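Side-chain contacts in endonuclease V (Bacillus subtilis, PDB 3GA2), which probably cleaves double-stranded DNA at the second phosphodiester bond 3' to a deoxyinosine, a magnesium-dependent step in the repair of deaminated bases: residues 25-30 with 132-137; 165-170 with 175-180; 139-144 with 199-204. The protein carries 1 engineered substitution. One frame throughout, in Å; residues are numbered along the deposited sequence.

Contact 1: 25-30 with 132-137; sequences KNRINL and AAFFLG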
# COMPACT_ATOMS: atom_id res chain seq x y z
N LYS A 25 -9.99 -5.71 -11.72
CA LYS A 25 -8.81 -6.47 -12.12
C LYS A 25 -8.57 -6.39 -13.62
O LYS A 25 -7.43 -6.41 -14.07
CB LYS A 25 -8.95 -7.93 -11.69
CG LYS A 25 -7.71 -8.76 -11.93
CD LYS A 25 -7.80 -10.13 -11.26
CE LYS A 25 -8.89 -10.99 -11.86
NZ LYS A 25 -8.87 -12.36 -11.28
N ASN A 26 -9.64 -6.30 -14.40
CA ASN A 26 -9.49 -6.23 -15.84
C ASN A 26 -9.13 -4.81 -16.28
O ASN A 26 -8.94 -4.55 -17.47
CB ASN A 26 -10.77 -6.70 -16.53
CG ASN A 26 -11.05 -8.17 -16.28
OD1 ASN A 26 -10.19 -9.02 -16.55
ND2 ASN A 26 -12.24 -8.48 -15.78
N ARG A 27 -9.03 -3.91 -15.31
CA ARG A 27 -8.69 -2.52 -15.60
C ARG A 27 -7.28 -2.17 -15.10
O ARG A 27 -6.91 -1.00 -15.03
CB ARG A 27 -9.72 -1.58 -14.97
CG ARG A 27 -11.12 -1.72 -15.55
CD ARG A 27 -12.14 -0.87 -14.79
NE ARG A 27 -11.74 0.54 -14.74
CZ ARG A 27 -12.41 1.49 -14.09
NH1 ARG A 27 -13.53 1.20 -13.44
NH2 ARG A 27 -11.96 2.73 -14.09
N ILE A 28 -6.51 -3.19 -14.75
CA ILE A 28 -5.15 -2.98 -14.26
C ILE A 28 -4.21 -2.67 -15.42
O ILE A 28 -4.23 -3.35 -16.45
CB ILE A 28 -4.63 -4.22 -13.51
CG1 ILE A 28 -5.45 -4.40 -12.23
CG2 ILE A 28 -3.14 -4.07 -13.21
CD1 ILE A 28 -5.18 -5.68 -11.48
N ASN A 29 -3.39 -1.65 -15.25
CA ASN A 29 -2.44 -1.26 -16.28
C ASN A 29 -1.08 -0.98 -15.69
O ASN A 29 -0.87 0.04 -15.04
CB ASN A 29 -2.94 -0.02 -17.03
CG ASN A 29 -1.90 0.54 -17.96
OD1 ASN A 29 -1.24 -0.21 -18.68
ND2 ASN A 29 -1.74 1.85 -17.96
N LEU A 30 -0.14 -1.90 -15.93
CA LEU A 30 1.22 -1.78 -15.42
C LEU A 30 2.22 -1.36 -16.49
O LEU A 30 3.41 -1.66 -16.38
CB LEU A 30 1.65 -3.11 -14.81
CG LEU A 30 1.23 -3.43 -13.37
CD1 LEU A 30 -0.03 -2.72 -12.98
CD2 LEU A 30 1.11 -4.93 -13.23
N ALA A 132 -6.77 0.57 -4.24
CA ALA A 132 -6.83 1.99 -3.91
C ALA A 132 -6.48 2.87 -5.11
O ALA A 132 -6.99 3.99 -5.23
CB ALA A 132 -5.88 2.30 -2.75
N ALA A 133 -5.63 2.37 -6.00
CA ALA A 133 -5.22 3.14 -7.16
C ALA A 133 -6.40 3.66 -7.98
O ALA A 133 -6.38 4.80 -8.44
CB ALA A 133 -4.30 2.32 -8.04
N PHE A 134 -7.41 2.82 -8.17
CA PHE A 134 -8.56 3.25 -8.95
C PHE A 134 -9.22 4.48 -8.35
O PHE A 134 -9.59 5.41 -9.06
CB PHE A 134 -9.58 2.12 -9.09
CG PHE A 134 -9.05 0.92 -9.81
CD1 PHE A 134 -8.57 -0.18 -9.09
CD2 PHE A 134 -9.00 0.89 -11.19
CE1 PHE A 134 -8.06 -1.29 -9.75
CE2 PHE A 134 -8.48 -0.22 -11.86
CZ PHE A 134 -8.01 -1.31 -11.14
N PHE A 135 -9.37 4.50 -7.02
CA PHE A 135 -9.98 5.65 -6.37
C PHE A 135 -9.09 6.89 -6.44
O PHE A 135 -9.57 8.00 -6.70
CB PHE A 135 -10.29 5.35 -4.91
CG PHE A 135 -11.44 4.42 -4.70
CD1 PHE A 135 -11.26 3.04 -4.76
CD2 PHE A 135 -12.70 4.92 -4.39
CE1 PHE A 135 -12.32 2.17 -4.51
CE2 PHE A 135 -13.77 4.06 -4.14
CZ PHE A 135 -13.58 2.67 -4.20
N LEU A 136 -7.80 6.70 -6.19
CA LEU A 136 -6.84 7.80 -6.19
C LEU A 136 -6.50 8.33 -7.58
O LEU A 136 -6.11 9.49 -7.73
CB LEU A 136 -5.54 7.37 -5.49
CG LEU A 136 -5.63 6.84 -4.06
CD1 LEU A 136 -4.24 6.39 -3.59
CD2 LEU A 136 -6.17 7.92 -3.14
N GLY A 137 -6.65 7.49 -8.60
CA GLY A 137 -6.33 7.92 -9.95
C GLY A 137 -4.84 8.25 -10.08
O GLY A 137 -4.43 9.03 -10.94
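Phe-134 carries its ring anti to its own carbonyl carbon (chi1 -62°), which sends the phenyl group out from the helix toward Arg-27 and Ile-28. Arg-27 has a similar first torsion, but its chain bends at chi3 (55°), and the bend leaves CD2 of Phe-134 over one face of the guanidinium, too far off for a stack. CE2 of Phe-134 lies 3.6 Å from both CB and the carbonyl O of Arg-27, CB coming in obliquely. The backbone thus takes part as well, and behind that oxygen the carbonyl carbon of Arg-27 lies at the ring edge, in its plane, 4.1 Å from CZ of Phe-134. Ile-28 reaches the same edge with CG1, 4.2 Å from CZ of Phe-134, the two side chains crossing at about a right angle.

The contact joins two pieces of an RNase H-like alpha/beta fold. Helix 128-136 sets Leu-136 against Phe-113 and Phe-115 of the central sheet, while Phe-134 leaves it for the loop that follows helix 14-25. A type I turn from Lys-25 to Ile-28, closed by a weak backbone bond, leads into that loop. Asn-194, at the end of strand 188-194, touches both Ile-28 and Phe-134 and accepts a hydrogen bond from the backbone N of Asn-29. Val-6, Met-126 and Tyr-195 also pack against the phenylalanine, whereas Arg-27 lies at the exposed margin.

Contact 2: 165-170 with 175-180; sequences YTDIII and YGRALR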
# COMPACT_ATOMS: atom_id res chain seq x y z
N TYR A 165 17.27 -8.38 -5.31
CA TYR A 165 15.89 -8.84 -5.39
C TYR A 165 15.76 -10.12 -6.19
O TYR A 165 16.68 -10.55 -6.87
CB TYR A 165 15.04 -7.75 -6.04
CG TYR A 165 15.34 -7.53 -7.50
CD1 TYR A 165 14.72 -8.30 -8.48
CD2 TYR A 165 16.25 -6.56 -7.92
CE1 TYR A 165 14.99 -8.12 -9.82
CE2 TYR A 165 16.54 -6.37 -9.27
CZ TYR A 165 15.90 -7.16 -10.22
OH TYR A 165 16.15 -7.00 -11.56
N THR A 166 14.58 -10.74 -6.09
CA THR A 166 14.28 -11.95 -6.83
C THR A 166 12.83 -11.79 -7.25
O THR A 166 12.03 -11.22 -6.50
CB THR A 166 14.41 -13.22 -5.96
OG1 THR A 166 13.46 -13.17 -4.88
CG2 THR A 166 15.82 -13.35 -5.40
N ASP A 167 12.49 -12.26 -8.44
CA ASP A 167 11.13 -12.15 -8.93
C ASP A 167 10.29 -13.28 -8.36
O ASP A 167 10.73 -14.43 -8.33
CB ASP A 167 11.07 -12.23 -10.46
CG ASP A 167 11.63 -11.00 -11.13
OD1 ASP A 167 11.57 -9.91 -10.53
OD2 ASP A 167 12.11 -11.12 -12.28
N ILE A 168 9.09 -12.95 -7.90
CA ILE A 168 8.18 -13.95 -7.37
C ILE A 168 7.31 -14.30 -8.56
O ILE A 168 6.49 -13.50 -9.00
CB ILE A 168 7.32 -13.35 -6.26
CG1 ILE A 168 8.23 -12.84 -5.14
CG2 ILE A 168 6.34 -14.40 -5.74
CD1 ILE A 168 7.53 -11.93 -4.15
N ILE A 169 7.51 -15.50 -9.11
CA ILE A 169 6.77 -15.93 -10.27
C ILE A 169 5.78 -17.05 -9.97
O ILE A 169 6.12 -18.03 -9.29
CB ILE A 169 7.74 -16.35 -11.40
CG1 ILE A 169 8.79 -15.25 -11.62
CG2 ILE A 169 6.97 -16.59 -12.69
CD1 ILE A 169 9.78 -15.53 -12.73
N ILE A 170 4.56 -16.90 -10.46
CA ILE A 170 3.49 -17.87 -10.26
C ILE A 170 2.80 -18.07 -11.61
O ILE A 170 2.37 -17.10 -12.24
CB ILE A 170 2.48 -17.34 -9.22
CG1 ILE A 170 3.20 -17.06 -7.90
CG2 ILE A 170 1.37 -18.34 -8.99
CD1 ILE A 170 2.34 -16.42 -6.86
N TYR A 175 4.47 -11.72 -10.14
CA TYR A 175 3.54 -11.05 -9.22
C TYR A 175 4.19 -9.89 -8.49
O TYR A 175 3.53 -8.91 -8.14
CB TYR A 175 2.98 -12.04 -8.19
CG TYR A 175 1.82 -12.87 -8.68
CD1 TYR A 175 0.65 -12.98 -7.91
CD2 TYR A 175 1.88 -13.55 -9.89
CE1 TYR A 175 -0.43 -13.75 -8.34
CE2 TYR A 175 0.80 -14.32 -10.33
CZ TYR A 175 -0.34 -14.42 -9.56
OH TYR A 175 -1.41 -15.15 -10.01
N GLY A 176 5.50 -10.00 -8.25
CA GLY A 176 6.23 -8.96 -7.55
C GLY A 176 7.66 -9.40 -7.27
O GLY A 176 8.16 -10.32 -7.92
N ARG A 177 8.32 -8.76 -6.32
CA ARG A 177 9.70 -9.11 -5.98
C ARG A 177 9.96 -9.19 -4.48
O ARG A 177 9.30 -8.52 -3.68
CB ARG A 177 10.66 -8.08 -6.60
CG ARG A 177 10.74 -8.11 -8.12
CD ARG A 177 11.60 -6.98 -8.69
NE ARG A 177 11.75 -7.11 -10.14
CZ ARG A 177 12.30 -6.18 -10.92
NH1 ARG A 177 12.74 -5.04 -10.40
NH2 ARG A 177 12.40 -6.39 -12.23
N ALA A 178 10.93 -10.02 -4.10
CA ALA A 178 11.33 -10.13 -2.70
C ALA A 178 12.52 -9.19 -2.77
O ALA A 178 13.47 -9.44 -3.51
CB ALA A 178 11.77 -11.55 -2.38
N LEU A 179 12.46 -8.11 -2.00
CA LEU A 179 13.51 -7.10 -2.05
C LEU A 179 14.22 -6.81 -0.74
O LEU A 179 13.59 -6.55 0.29
CB LEU A 179 12.91 -5.79 -2.59
CG LEU A 179 13.81 -4.56 -2.69
CD1 LEU A 179 14.90 -4.81 -3.72
CD2 LEU A 179 12.98 -3.35 -3.07
N ARG A 180 15.55 -6.85 -0.80
CA ARG A 180 16.40 -6.57 0.34
C ARG A 180 16.61 -5.06 0.39
O ARG A 180 17.43 -4.52 -0.35
CB ARG A 180 17.76 -7.25 0.16
CG ARG A 180 18.66 -7.18 1.39
CD ARG A 180 18.25 -8.22 2.42
NE ARG A 180 18.46 -9.57 1.93
CZ ARG A 180 18.19 -10.68 2.62
NH1 ARG A 180 17.69 -10.60 3.84
NH2 ARG A 180 18.43 -11.87 2.08
O HOH W 1 12.36 -8.87 -14.01
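This is an antiparallel pairing of the two arms of a beta hairpin at the border of the central sheet, with Tyr-165 set beside Leu-179, Thr-166 beside Ala-178, Asp-167 beside Arg-177 and Ile-168 beside Gly-176. Thr-166 and Ala-178 are bonded both ways through their backbones, Ala-178 N reaching Thr-166 O at 2.9 Å. Further backbone bonds run from Ile-168 N to Gly-176 O and from Tyr-175 N to Ile-168 O.

Arg-177 is gripped by both neighbours on its face of the sheet. Its extended chain runs alongside Asp-167, and NE donates to OD1 of the aspartate at 2.8 Å in a salt bridge, the oxygen sitting somewhat out of the guanidinium plane. A water completes the link by donating to Asp-167 OD2 and accepting from NH2 of Arg-177. From the other neighbour, the Tyr-165 ring lies flat against the guanidinium, with centres 4.1 Å apart and planes at 18°; in this off-centre cation-pi stack the pi face would favour the positive charge. With CG of Tyr-165 between its backbone N and carbonyl carbon (chi1 69°), the ring lies alongside the arginine chain, pointing the same way.

In this RNase H-like fold, strand 165-170 is the outermost strand on its side, and helix 198-207 covers the face bearing Arg-177 and Leu-179, with Tyr-202 touching both, Leu-198 on Arg-177 and Met-206 on Leu-179. On the reverse face, CB of Ala-178 rests 3.4 Å from OG1 of Thr-166, a hydroxyl whose hydrogen bond goes to Val-156 O. Near the turn, Ile-170 crosses Tyr-175 at about a right angle. CD1 of Ile-170 stands 3.9 Å above the centre of the Tyr-175 ring in a CH-pi contact, while CB of Ile-170 touches CE2 of Tyr-175 at 3.6 Å.

Contact 3: 139-144 with 199-204; sequences PTIGIA and DSSYQI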
# COMPACT_ATOMS: atom_id res chain seq x y z
N PRO A 139 -0.56 6.63 -9.64
CA PRO A 139 0.25 5.41 -9.62
C PRO A 139 0.43 5.00 -8.15
O PRO A 139 0.62 5.86 -7.28
CB PRO A 139 1.57 5.86 -10.23
CG PRO A 139 1.16 6.95 -11.18
CD PRO A 139 0.12 7.70 -10.39
N THR A 140 0.36 3.70 -7.87
CA THR A 140 0.55 3.22 -6.51
C THR A 140 1.55 2.08 -6.50
O THR A 140 1.77 1.42 -7.52
CB THR A 140 -0.78 2.73 -5.87
OG1 THR A 140 -1.32 1.64 -6.63
CG2 THR A 140 -1.81 3.87 -5.81
N ILE A 141 2.16 1.85 -5.34
CA ILE A 141 3.15 0.80 -5.16
C ILE A 141 2.85 0.04 -3.88
O ILE A 141 2.45 0.63 -2.87
CB ILE A 141 4.58 1.39 -5.06
CG1 ILE A 141 4.95 2.10 -6.36
CG2 ILE A 141 5.59 0.27 -4.76
CD1 ILE A 141 6.24 2.93 -6.26
N GLY A 142 3.04 -1.27 -3.92
CA GLY A 142 2.79 -2.10 -2.76
C GLY A 142 4.09 -2.47 -2.06
O GLY A 142 5.02 -2.97 -2.69
N ILE A 143 4.15 -2.21 -0.76
CA ILE A 143 5.32 -2.52 0.05
C ILE A 143 4.82 -3.38 1.23
O ILE A 143 4.32 -2.85 2.22
CB ILE A 143 5.97 -1.24 0.63
CG1 ILE A 143 6.41 -0.30 -0.49
CG2 ILE A 143 7.16 -1.62 1.51
CD1 ILE A 143 7.55 -0.84 -1.36
N ALA A 144 4.95 -4.70 1.11
CA ALA A 144 4.49 -5.61 2.17
C ALA A 144 5.62 -6.10 3.10
O ALA A 144 6.71 -6.43 2.64
CB ALA A 144 3.77 -6.81 1.54
N ASP A 199 9.68 -2.16 -12.83
CA ASP A 199 10.97 -1.48 -12.84
C ASP A 199 10.89 -0.15 -12.10
O ASP A 199 11.75 0.17 -11.28
CB ASP A 199 11.42 -1.23 -14.27
CG ASP A 199 12.91 -1.12 -14.37
OD1 ASP A 199 13.58 -2.16 -14.22
OD2 ASP A 199 13.42 0.00 -14.60
N SER A 200 9.86 0.64 -12.41
CA SER A 200 9.70 1.94 -11.78
C SER A 200 9.35 1.77 -10.31
O SER A 200 9.82 2.52 -9.47
CB SER A 200 8.61 2.74 -12.49
OG SER A 200 8.91 2.90 -13.88
N SER A 201 8.52 0.78 -10.00
CA SER A 201 8.15 0.54 -8.61
C SER A 201 9.41 0.26 -7.81
O SER A 201 9.57 0.73 -6.69
CB SER A 201 7.20 -0.65 -8.51
OG SER A 201 5.95 -0.35 -9.09
N TYR A 202 10.29 -0.53 -8.42
CA TYR A 202 11.56 -0.89 -7.80
C TYR A 202 12.49 0.31 -7.64
O TYR A 202 13.08 0.50 -6.57
CB TYR A 202 12.25 -1.98 -8.63
CG TYR A 202 13.68 -2.23 -8.23
CD1 TYR A 202 14.73 -1.61 -8.91
CD2 TYR A 202 13.99 -3.07 -7.16
CE1 TYR A 202 16.06 -1.83 -8.54
CE2 TYR A 202 15.32 -3.29 -6.78
CZ TYR A 202 16.35 -2.67 -7.48
OH TYR A 202 17.66 -2.90 -7.13
N GLN A 203 12.62 1.11 -8.69
CA GLN A 203 13.50 2.28 -8.65
C GLN A 203 13.03 3.33 -7.66
O GLN A 203 13.84 3.93 -6.95
CB GLN A 203 13.60 2.92 -10.04
CG GLN A 203 14.33 2.09 -11.08
CD GLN A 203 15.73 1.68 -10.63
OE1 GLN A 203 16.45 2.45 -10.02
NE2 GLN A 203 16.11 0.45 -10.97
N ILE A 204 11.73 3.59 -7.63
CA ILE A 204 11.18 4.57 -6.70
C ILE A 204 11.36 4.08 -5.27
O ILE A 204 11.73 4.86 -4.38
CB ILE A 204 9.68 4.83 -6.97
CG1 ILE A 204 9.50 5.51 -8.33
CG2 ILE A 204 9.09 5.70 -5.86
CD1 ILE A 204 8.05 5.78 -8.70
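Ser-201 and Ile-204, one turn apart on helix 198-207, pack on Ile-141 of strand 140-144, an instance of a helix covering an inner strand of the RNase H-like sheet. Strand 113-116, paired with strand 140-144, carries Asp-116, a predicted magnesium ligand whose side chain is about 11 Å from that of Ile-141. Near the start of the helix, Ser-200 has its N bonded to Asp-197 OD1 and its OG to N of Ile-34, in a loop distant in sequence. Ser-201 comes next and points at the strand. Its OG stays beside its own backbone N (chi1 -68°), from where it bonds back to Asp-197 O, so the buried hydroxyl is satisfied by the residue just before the helix and can meet a hydrocarbon: OG of Ser-201 lies 3.8 Å from CG1 of Ile-141. The backbone touches too, CA of Ser-201 lying 3.9 Å from CD1 of Ile-141.

The CB of Tyr-202 points away from the strand, and its side chain packs on Arg-177 and Leu-179 of hairpin 165-179. Ile-204 closes the walk, crossing Ile-141 obliquely: the single methyl CD1 of Ile-141 meets Ile-204 at both CB and CG2, each at 4.0 Å.

Overall arrangement
Contact 1 closes along the chain before the other two begin, and contact 2 is nested inside the loop closed by contact 3. The centres of contacts 1 and 3 are about 14 Å apart. Those of contacts 2 and 3 lie about 12 Å apart, those of contacts 1 and 2 about 21 Å. Strand 140-144 is the common element: Thr-140 faces helix 128-136, touching Ala-133, while Ile-141 faces helix 198-207, so the two helices cover opposite faces of the strand. Contact 1 ties helix 128-136 to the loop after helix 14-25, and Tyr-202 carries helix 198-207 onward to the hairpin of contact 2. In contact 3, strand 140-144 adjoins strand 113-116, which carries Asp-116.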